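Local coordinates for protein pollen allergen Phl p 6 (Phleum pratense, PDB 6TRK) that acts as a grass pollen allergen of the Poa p IX/Phl p VI family, a helical protein whose native role in the pollen is not firmly established, at residues D13-S17 with S44-N48; F18-T24 with T36-F41. The protein carries 1 engineered substitution. One frame throughout, in Å; residues are numbered along the deposited sequence.

Contact 1: residues D13-S17 with S44-N48; sequences DVNAS and SYKRN. Engineered in segment 44-48: Tyr45 (natural residue Ser).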
loop_
_atom_site.group_PDB
_atom_site.type_symbol
_atom_site.label_atom_id
_atom_site.label_comp_id
_atom_site.label_asym_id
_atom_site.label_seq_id
_atom_site.Cartn_x
_atom_site.Cartn_y
_atom_site.Cartn_z
ATOM N N ASP A 13 1.002 9.890 -2.642
ATOM C CA ASP A 13 -0.275 9.928 -1.919
ATOM C C ASP A 13 -0.703 8.540 -1.456
ATOM O O ASP A 13 -1.231 8.380 -0.346
ATOM C CB ASP A 13 -1.363 10.535 -2.794
ATOM C CG ASP A 13 -1.292 12.062 -2.853
ATOM O OD1 ASP A 13 -0.907 12.668 -1.837
ATOM O OD2 ASP A 13 -1.639 12.643 -3.896
ATOM N N VAL A 14 -0.497 7.525 -2.290
ATOM C CA VAL A 14 -0.813 6.155 -1.862
ATOM C C VAL A 14 -0.003 5.766 -0.639
ATOM O O VAL A 14 -0.520 5.179 0.320
ATOM C CB VAL A 14 -0.551 5.172 -3.042
ATOM C CG1 VAL A 14 -0.591 3.719 -2.564
ATOM C CG2 VAL A 14 -1.545 5.356 -4.154
ATOM N N ASN A 15 1.286 6.115 -0.630
ATOM C CA ASN A 15 2.135 5.761 0.504
ATOM C C ASN A 15 1.728 6.494 1.776
ATOM O O ASN A 15 1.675 5.892 2.847
ATOM C CB ASN A 15 3.591 6.041 0.117
ATOM C CG ASN A 15 4.553 5.147 0.839
ATOM O OD1 ASN A 15 4.178 4.309 1.677
ATOM N ND2 ASN A 15 5.827 5.282 0.493
ATOM N N ALA A 16 1.390 7.765 1.668
ATOM C CA ALA A 16 0.985 8.532 2.837
ATOM C C ALA A 16 -0.309 7.988 3.437
ATOM O O ALA A 16 -0.428 7.888 4.661
ATOM C CB ALA A 16 0.843 10.012 2.452
ATOM N N SER A 17 -1.281 7.632 2.589
ATOM C CA SER A 17 -2.524 7.035 3.109
ATOM C C SER A 17 -2.271 5.675 3.743
ATOM O O SER A 17 -2.880 5.323 4.765
ATOM C CB SER A 17 -3.530 6.901 1.983
ATOM O OG SER A 17 -3.944 8.147 1.502
ATOM N N SER A 44 -9.165 5.032 2.099
ATOM C CA SER A 44 -8.288 6.016 1.485
ATOM C C SER A 44 -7.659 5.513 0.187
ATOM O O SER A 44 -7.477 6.305 -0.749
ATOM C CB SER A 44 -7.205 6.412 2.489
ATOM O OG SER A 44 -6.522 5.273 2.984
ATOM N N TYR A 45 -7.372 4.203 0.093
ATOM C CA TYR A 45 -6.790 3.669 -1.127
ATOM C C TYR A 45 -7.749 3.823 -2.299
ATOM O O TYR A 45 -7.335 4.205 -3.395
ATOM C CB TYR A 45 -6.403 2.191 -0.964
ATOM C CG TYR A 45 -5.877 1.596 -2.267
ATOM C CD1 TYR A 45 -4.567 1.846 -2.699
ATOM C CD2 TYR A 45 -6.677 0.820 -3.061
ATOM C CE1 TYR A 45 -4.096 1.323 -3.874
ATOM C CE2 TYR A 45 -6.193 0.294 -4.245
ATOM C CZ TYR A 45 -4.896 0.536 -4.623
ATOM O OH TYR A 45 -4.430 0.012 -5.820
ATOM N N LYS A 46 -9.042 3.529 -2.078
ATOM C CA LYS A 46 -10.022 3.664 -3.160
ATOM C C LYS A 46 -10.097 5.099 -3.671
ATOM O O LYS A 46 -10.212 5.328 -4.887
ATOM C CB LYS A 46 -11.384 3.134 -2.682
ATOM C CG LYS A 46 -11.385 1.608 -2.593
ATOM C CD LYS A 46 -12.789 1.035 -2.348
ATOM C CE LYS A 46 -12.792 -0.489 -2.507
ATOM N N ARG A 47 -9.956 6.078 -2.783
ATOM C CA ARG A 47 -9.946 7.460 -3.255
ATOM C C ARG A 47 -8.692 7.730 -4.084
ATOM O O ARG A 47 -8.781 8.368 -5.138
ATOM C CB ARG A 47 -10.044 8.421 -2.078
ATOM C CG ARG A 47 -11.381 8.355 -1.360
ATOM C CD ARG A 47 -11.331 9.164 -0.037
ATOM N NE ARG A 47 -12.541 9.010 0.740
ATOM C CZ ARG A 47 -12.620 9.181 2.063
ATOM N NH1 ARG A 47 -11.546 9.521 2.748
ATOM N NH2 ARG A 47 -13.788 9.010 2.662
ATOM N N ASN A 48 -7.525 7.227 -3.639
ATOM C CA ASN A 48 -6.301 7.438 -4.403
ATOM C C ASN A 48 -6.357 6.739 -5.759
ATOM O O ASN A 48 -5.879 7.283 -6.760
ATOM C CB ASN A 48 -5.076 6.950 -3.609
ATOM C CG ASN A 48 -4.742 7.856 -2.422
ATOM O OD1 ASN A 48 -4.848 9.082 -2.509
ATOM N ND2 ASN A 48 -4.320 7.249 -1.323
HETATM O O HOH W 1 -3.349 4.432 -0.329
HETATM O O HOH W 2 -5.541 5.826 5.450
#

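Contact 2: residues F18-T24 with T36-F41; sequences FRAAMAT and TFEAAF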
loop_
_atom_site.group_PDB
_atom_site.type_symbol
_atom_site.label_atom_id
_atom_site.label_comp_id
_atom_site.label_asym_id
_atom_site.label_seq_id
_atom_site.Cartn_x
_atom_site.Cartn_y
_atom_site.Cartn_z
ATOM N N PHE A 18 -1.382 4.873 3.114
ATOM C CA PHE A 18 -0.982 3.594 3.696
ATOM C C PHE A 18 -0.355 3.782 5.081
ATOM O O PHE A 18 -0.687 3.063 6.021
ATOM C CB PHE A 18 -0.041 2.899 2.681
ATOM C CG PHE A 18 0.721 1.731 3.222
ATOM C CD1 PHE A 18 0.092 0.557 3.580
ATOM C CD2 PHE A 18 2.124 1.783 3.285
ATOM C CE1 PHE A 18 0.849 -0.548 4.025
ATOM C CE2 PHE A 18 2.879 0.691 3.736
ATOM C CZ PHE A 18 2.245 -0.475 4.098
ATOM N N ARG A 19 0.518 4.767 5.243
ATOM C CA ARG A 19 1.101 5.016 6.565
ATOM C C ARG A 19 0.033 5.438 7.574
ATOM O O ARG A 19 0.072 5.033 8.741
ATOM C CB ARG A 19 2.188 6.095 6.482
ATOM C CG ARG A 19 3.417 5.713 5.691
ATOM C CD ARG A 19 4.508 6.774 5.891
ATOM N NE ARG A 19 4.255 8.031 5.184
ATOM C CZ ARG A 19 4.656 8.285 3.940
ATOM N NH1 ARG A 19 5.312 7.356 3.237
ATOM N NH2 ARG A 19 4.383 9.459 3.391
ATOM N N ALA A 20 -0.934 6.250 7.139
ATOM C CA ALA A 20 -2.046 6.622 8.030
ATOM C C ALA A 20 -2.872 5.402 8.422
ATOM O O ALA A 20 -3.270 5.251 9.570
ATOM C CB ALA A 20 -2.903 7.689 7.346
ATOM N N ALA A 21 -3.101 4.476 7.498
ATOM C CA ALA A 21 -3.811 3.264 7.898
ATOM C C ALA A 21 -3.031 2.445 8.920
ATOM O O ALA A 21 -3.612 1.879 9.863
ATOM C CB ALA A 21 -4.118 2.439 6.649
ATOM N N MET A 22 -1.717 2.346 8.749
ATOM C CA MET A 22 -0.918 1.642 9.746
ATOM C C MET A 22 -1.061 2.294 11.116
ATOM O O MET A 22 -1.140 1.602 12.138
ATOM C CB MET A 22 0.541 1.628 9.302
ATOM C CG MET A 22 0.773 0.773 8.066
ATOM S SD MET A 22 2.478 0.780 7.496
ATOM C CE MET A 22 3.302 0.003 8.892
ATOM N N ALA A 23 -1.121 3.627 11.152
ATOM C CA ALA A 23 -1.216 4.328 12.438
ATOM C C ALA A 23 -2.469 3.939 13.219
ATOM O O ALA A 23 -2.468 3.995 14.453
ATOM C CB ALA A 23 -1.182 5.831 12.205
ATOM N N THR A 24 -3.530 3.508 12.530
ATOM C CA THR A 24 -4.753 3.156 13.241
ATOM C C THR A 24 -4.620 1.886 14.071
ATOM O O THR A 24 -5.498 1.617 14.904
ATOM C CB THR A 24 -5.947 3.007 12.297
ATOM O OG1 THR A 24 -5.805 1.815 11.492
ATOM C CG2 THR A 24 -6.135 4.241 11.457
ATOM N N THR A 36 -8.583 -3.781 11.538
ATOM C CA THR A 36 -8.598 -2.333 11.713
ATOM C C THR A 36 -7.844 -1.639 10.589
ATOM O O THR A 36 -8.347 -0.683 9.974
ATOM C CB THR A 36 -8.002 -1.989 13.084
ATOM O OG1 THR A 36 -8.836 -2.518 14.149
ATOM C CG2 THR A 36 -7.817 -0.488 13.255
ATOM N N PHE A 37 -6.634 -2.119 10.298
ATOM C CA PHE A 37 -5.835 -1.546 9.220
ATOM C C PHE A 37 -6.575 -1.631 7.886
ATOM O O PHE A 37 -6.637 -0.662 7.113
ATOM C CB PHE A 37 -4.488 -2.302 9.124
ATOM C CG PHE A 37 -3.803 -2.112 7.815
ATOM C CD1 PHE A 37 -3.017 -1.006 7.590
ATOM C CD2 PHE A 37 -3.972 -3.001 6.782
ATOM C CE1 PHE A 37 -2.393 -0.791 6.382
ATOM C CE2 PHE A 37 -3.385 -2.775 5.535
ATOM C CZ PHE A 37 -2.591 -1.691 5.344
ATOM N N GLU A 38 -7.126 -2.803 7.596
ATOM C CA GLU A 38 -7.741 -3.029 6.303
ATOM C C GLU A 38 -8.941 -2.117 6.090
ATOM O O GLU A 38 -9.143 -1.594 4.984
ATOM C CB GLU A 38 -8.141 -4.488 6.175
ATOM C CG GLU A 38 -8.420 -4.882 4.755
ATOM C CD GLU A 38 -9.851 -4.629 4.354
ATOM O OE1 GLU A 38 -10.125 -4.614 3.136
ATOM O OE2 GLU A 38 -10.697 -4.433 5.253
ATOM N N ALA A 39 -9.742 -1.902 7.135
ATOM C CA ALA A 39 -10.880 -0.997 7.020
ATOM C C ALA A 39 -10.437 0.438 6.773
ATOM O O ALA A 39 -11.057 1.157 5.980
ATOM C CB ALA A 39 -11.728 -1.082 8.278
ATOM N N ALA A 40 -9.371 0.867 7.432
ATOM C CA ALA A 40 -8.874 2.212 7.202
ATOM C C ALA A 40 -8.208 2.325 5.843
ATOM O O ALA A 40 -8.378 3.330 5.132
ATOM C CB ALA A 40 -7.888 2.601 8.314
ATOM N N PHE A 41 -7.456 1.291 5.455
ATOM C CA PHE A 41 -6.725 1.304 4.209
ATOM C C PHE A 41 -7.667 1.354 3.024
ATOM O O PHE A 41 -7.433 2.091 2.066
ATOM C CB PHE A 41 -5.829 0.049 4.114
ATOM C CG PHE A 41 -5.178 -0.108 2.780
ATOM C CD1 PHE A 41 -5.805 -0.829 1.756
ATOM C CD2 PHE A 41 -3.957 0.471 2.531
ATOM C CE1 PHE A 41 -5.215 -0.952 0.527
ATOM C CE2 PHE A 41 -3.354 0.359 1.270
ATOM C CZ PHE A 41 -3.989 -0.346 0.276
#

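Contact 1: residues D13-S17 with S44-N48
Ser44 meets Ser17 at one end of this contact, with OG of Ser44 3.6 Å from CB of Ser17. The hydroxyl of Ser44 sits between its own backbone N and carbonyl carbon (chi1 54°). There it shares a water with the backbone: the water donates to Ser17 O at 2.8 Å and lies 2.7 Å from Ser44 OG. Weak hydrogen bonds to the carbonyls of Ala40 and Phe41 also hold this hydroxyl to its own helix. Tyr45 is an engineered residue, serine in the natural protein. Its ring takes CG1 of Val14 at the edge, near the ring plane, with 4.4 Å from CG1 to Tyr45 CD1. The two segments belong to helices 2-23 and 30-55, which run antiparallel here as neighbours in a four-helix protein. Their axes are 9.5 Å apart at an angle of 172°. Asn48 makes the direct polar link. ND2 of Asn48 donates to Ser17 OG at 3.0 Å, with an N-H...O angle of 154°, and the hydroxyl lies almost in the amide plane. The same ND2 also donates to a second water, which in turn donates to Val14 O. One amide nitrogen is thus gripped twice, which probably fixes the turn of the amide group. The apolar base of Asn48 is used too: its CB packs 3.9 Å from Val14 CG2.

Contact 2: residues F18-T24 with T36-F41
Phe18, Phe37 and Phe41 all hold CG anti to the backbone N (chi1 166°, 161° and 172°). This brings the ring ends nearer the opposite segment than their CB atoms point. CZ of Phe37 then reaches the edge of the Phe18 ring, 3.9 Å from Phe18 CE1. The Phe41 ring also meets Phe18, with Phe41 CE2 4.2 Å from Phe18 CD1. Ala21 is the small residue at the close point of the two backbones. CB of Ala21 lies 3.7 Å from Phe37 CE1 and also touches CB of Ala40 and of Phe41. Such a short side chain lets the axes approach to 8.2 Å. Met22 lies alongside Phe37 and points the same way, its CG 3.9 Å from Phe37 CE1. In one of its two modelled conformers, SD of Met22 lies over one face of the Phe18 ring, toward the rim. Phe86 of helix 82-98 meets both Phe37 and Phe41 edge-to-face. Thr24 and Thr36 slide past each other near the end of helix 2-23, with Thr24 OG1 3.5 Å from Thr36 CG2. OG1 of Thr24 donates to Ala21 O at 2.7 Å, in the carbonyl plane, while Thr36 OG1 bonds to Asp32 O. Both threonines therefore spend their hydroxyls within their own part of the chain. No hydrogen bond crosses between the segments, and the helices are held here by apolar and aromatic packing.

In the fold
Both contacts join helix 2-23 to helix 30-55, and their centres lie about 10 Å apart. The segments follow each other directly on the first helix. On the second, returning helix the order is reversed, so contact 2 falls nearer the turn between the helices and contact 1 farther from it. This is the pattern of an antiparallel helical hairpin. Helix 82-98 packs against both: Phe90 touches Val14 of contact 1 and the rings of Phe18 and Phe41 of contact 2. The engineered Tyr45 also meets Phe41, joining the two contacts along helix 30-55. The entry is described as a fold-stabilized variant, consistent with this added aromatic packing.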